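Local coordinates for protein fungal protease inhibitor-1 (Antheraea mylitta, PDB 3BT4) that inhibits trypsin, chymotrypsin and proteases of the fungi Aspergillus oryzae and Rhizopus oryzae, at residues G5-Y8 with C9-H12. Numbering follows the deposited sequence.
Sequences GTNY and CKDH
Y8 and H12 meet in an offset stack across the single turn of helix 8-11, their ring centroids 4.2 Å apart and their planes inclined by 26°. H12 CD2 lies 3.3 Å above the centre of one face of the Y8 ring, while Y8 OH lies over a face of H12, toward its rim. With CG trans to the backbone N (chi1 -179°), the Y8 ring is directed to the side where H12, just past the helix, offers a flat ring for the stack. The same pair is tied through the main chain, for H12 N donates to Y8 O at 2.8 Å. Y8 O also receives a weak bond from D11 N, whose hydrogen is shared with N7 O, likewise weakly; K10 N gives N7 O a second weak bond.

Before the helix, G5 to Y8 form a type I turn closed by Y8 N to G5 O (3.1 Å). N7 holds the N-cap position without a side-chain capping bond; its OD1 instead meets the methylene CD of exposed K10 at 3.1 Å. One water accepts from C9 N (3.0 Å) and donates to T6 O (2.6 Å), consistent with water serving the helix N terminus in place of a side-chain cap; a second donates to T6 O and accepts a weak bond from K10 N. An alanine in place of Y8 would probably leave the H12 imidazole without its stacking surface and able to turn. The C9-C39 disulfide ties the helix covalently to a distant part of the chain, whereas weak backbone bonds, waters and stack suggest a short turn relying on more than its own hydrogen bonds.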
ATOM      1  N   GLY A   5     -12.958   5.654   7.054  1.00 25.72           N
ATOM      2  CA  GLY A   5     -13.137   6.997   7.626  1.00 24.73           C
ATOM      3  C   GLY A   5     -11.874   7.451   8.324  1.00 23.83           C
ATOM      4  O   GLY A   5     -11.008   6.637   8.637  1.00 24.07           O
ATOM      5  N   THR A   6     -11.747   8.746   8.577  1.00 23.26           N
ATOM      6  CA  THR A   6     -10.503   9.251   9.159  1.00 22.99           C
ATOM      7  C   THR A   6     -10.084   8.540  10.469  1.00 21.91           C
ATOM      8  O   THR A   6      -8.887   8.418  10.761  1.00 21.64           O
ATOM      9  CB  THR A   6     -10.519  10.778   9.311  1.00 23.22           C
ATOM     10  OG1 THR A   6     -11.681  11.163  10.043  1.00 24.55           O
ATOM     11  CG2 THR A   6     -10.543  11.448   7.925  1.00 24.55           C
ATOM     12  N   ASN A   7     -11.062   8.026  11.216  1.00 20.62           N
ATOM     13  CA  ASN A   7     -10.807   7.408  12.523  1.00 19.63           C
ATOM     14  C   ASN A   7     -10.894   5.897  12.568  1.00 18.80           C
ATOM     15  O   ASN A   7     -10.896   5.316  13.651  1.00 18.74           O
ATOM     16  CB  ASN A   7     -11.791   7.948  13.553  1.00 20.22           C
ATOM     17  CG  ASN A   7     -11.573   9.402  13.851  1.00 20.87           C
ATOM     18  OD1 ASN A   7     -10.441   9.847  14.047  1.00 22.04           O
ATOM     19  ND2 ASN A   7     -12.662  10.160  13.894  1.00 22.75           N
ATOM     20  N   TYR A   8     -10.988   5.258  11.406  1.00 17.46           N
ATOM     21  CA  TYR A   8     -11.073   3.794  11.332  1.00 16.20           C
ATOM     22  C   TYR A   8      -9.961   3.094  12.122  1.00 15.76           C
ATOM     23  O   TYR A   8     -10.232   2.200  12.938  1.00 14.41           O
ATOM     24  CB  TYR A   8     -11.053   3.337   9.869  1.00 16.41           C
ATOM     25  CG  TYR A   8     -11.152   1.839   9.706  1.00 14.99           C
ATOM     26  CD1 TYR A   8     -12.372   1.233   9.445  1.00 15.10           C
ATOM     27  CD2 TYR A   8     -10.028   1.039   9.823  1.00 13.70           C
ATOM     28  CE1 TYR A   8     -12.461  -0.143   9.309  1.00 15.90           C
ATOM     29  CE2 TYR A   8     -10.101  -0.324   9.692  1.00 14.78           C
ATOM     30  CZ  TYR A   8     -11.316  -0.914   9.429  1.00 15.07           C
ATOM     31  OH  TYR A   8     -11.381  -2.281   9.296  1.00 16.50           O
ATOM     32  N   CYS A   9      -8.712   3.515  11.884  1.00 15.37           N
ATOM     33  CA  CYS A   9      -7.557   2.898  12.536  1.00 15.13           C
ATOM     34  C   CYS A   9      -7.490   3.129  14.064  1.00 15.18           C
ATOM     35  O   CYS A   9      -6.800   2.398  14.774  1.00 15.74           O
ATOM     36  CB  CYS A   9      -6.253   3.298  11.836  1.00 14.89           C
ATOM     37  SG  CYS A   9      -6.211   2.853  10.071  1.00 15.61           S
ATOM     38  N   LYS A  10      -8.206   4.129  14.569  1.00 15.55           N
ATOM     39  CA  LYS A  10      -8.385   4.286  16.034  1.00 16.02           C
ATOM     40  C   LYS A  10      -9.226   3.140  16.596  1.00 15.71           C
ATOM     41  O   LYS A  10      -8.988   2.659  17.701  1.00 15.01           O
ATOM     42  CB  LYS A  10      -9.054   5.618  16.385  1.00 15.60           C
ATOM     43  CG  LYS A  10      -8.269   6.828  15.978  1.00 18.07           C
ATOM     44  CD  LYS A  10      -9.075   8.075  16.229  1.00 21.46           C
ATOM     45  CE  LYS A  10      -8.209   9.241  16.683  1.00 23.68           C
ATOM     46  NZ  LYS A  10      -7.012   9.367  15.830  1.00 25.60           N
ATOM     47  N   ASP A  11     -10.212   2.714  15.810  1.00 16.40           N
ATOM     48  CA  ASP A  11     -11.058   1.589  16.180  1.00 16.85           C
ATOM     49  C   ASP A  11     -10.426   0.258  15.831  1.00 17.14           C
ATOM     50  O   ASP A  11     -10.677  -0.736  16.511  1.00 17.26           O
ATOM     51  CB  ASP A  11     -12.449   1.729  15.556  1.00 16.52           C
ATOM     52  CG  ASP A  11     -13.172   2.963  16.039  1.00 16.24           C
ATOM     53  OD1 ASP A  11     -13.043   3.310  17.232  1.00 15.41           O
ATOM     54  OD2 ASP A  11     -13.867   3.601  15.226  1.00 16.05           O
ATOM     55  N   HIS A  12      -9.585   0.258  14.793  1.00 18.26           N
ATOM     56  CA  HIS A  12      -8.886  -0.946  14.326  1.00 18.75           C
ATOM     57  C   HIS A  12      -7.363  -0.750  14.245  1.00 19.70           C
ATOM     58  O   HIS A  12      -6.777  -0.817  13.161  1.00 19.80           O
ATOM     59  CB  HIS A  12      -9.462  -1.400  12.985  1.00 18.85           C
ATOM     60  CG  HIS A  12     -10.959  -1.480  12.983  1.00 18.08           C
ATOM     61  ND1 HIS A  12     -11.643  -2.608  13.372  1.00 19.07           N
ATOM     62  CD2 HIS A  12     -11.900  -0.555  12.681  1.00 17.71           C
ATOM     63  CE1 HIS A  12     -12.944  -2.378  13.309  1.00 18.82           C
ATOM     64  NE2 HIS A  12     -13.127  -1.144  12.880  1.00 17.34           N
TER
HETATM   65  O   HOH W   1      -7.399   6.641  12.795  1.00 26.14           O
HETATM   66  O   HOH W   2      -7.999   5.959  10.339  1.00 28.91           O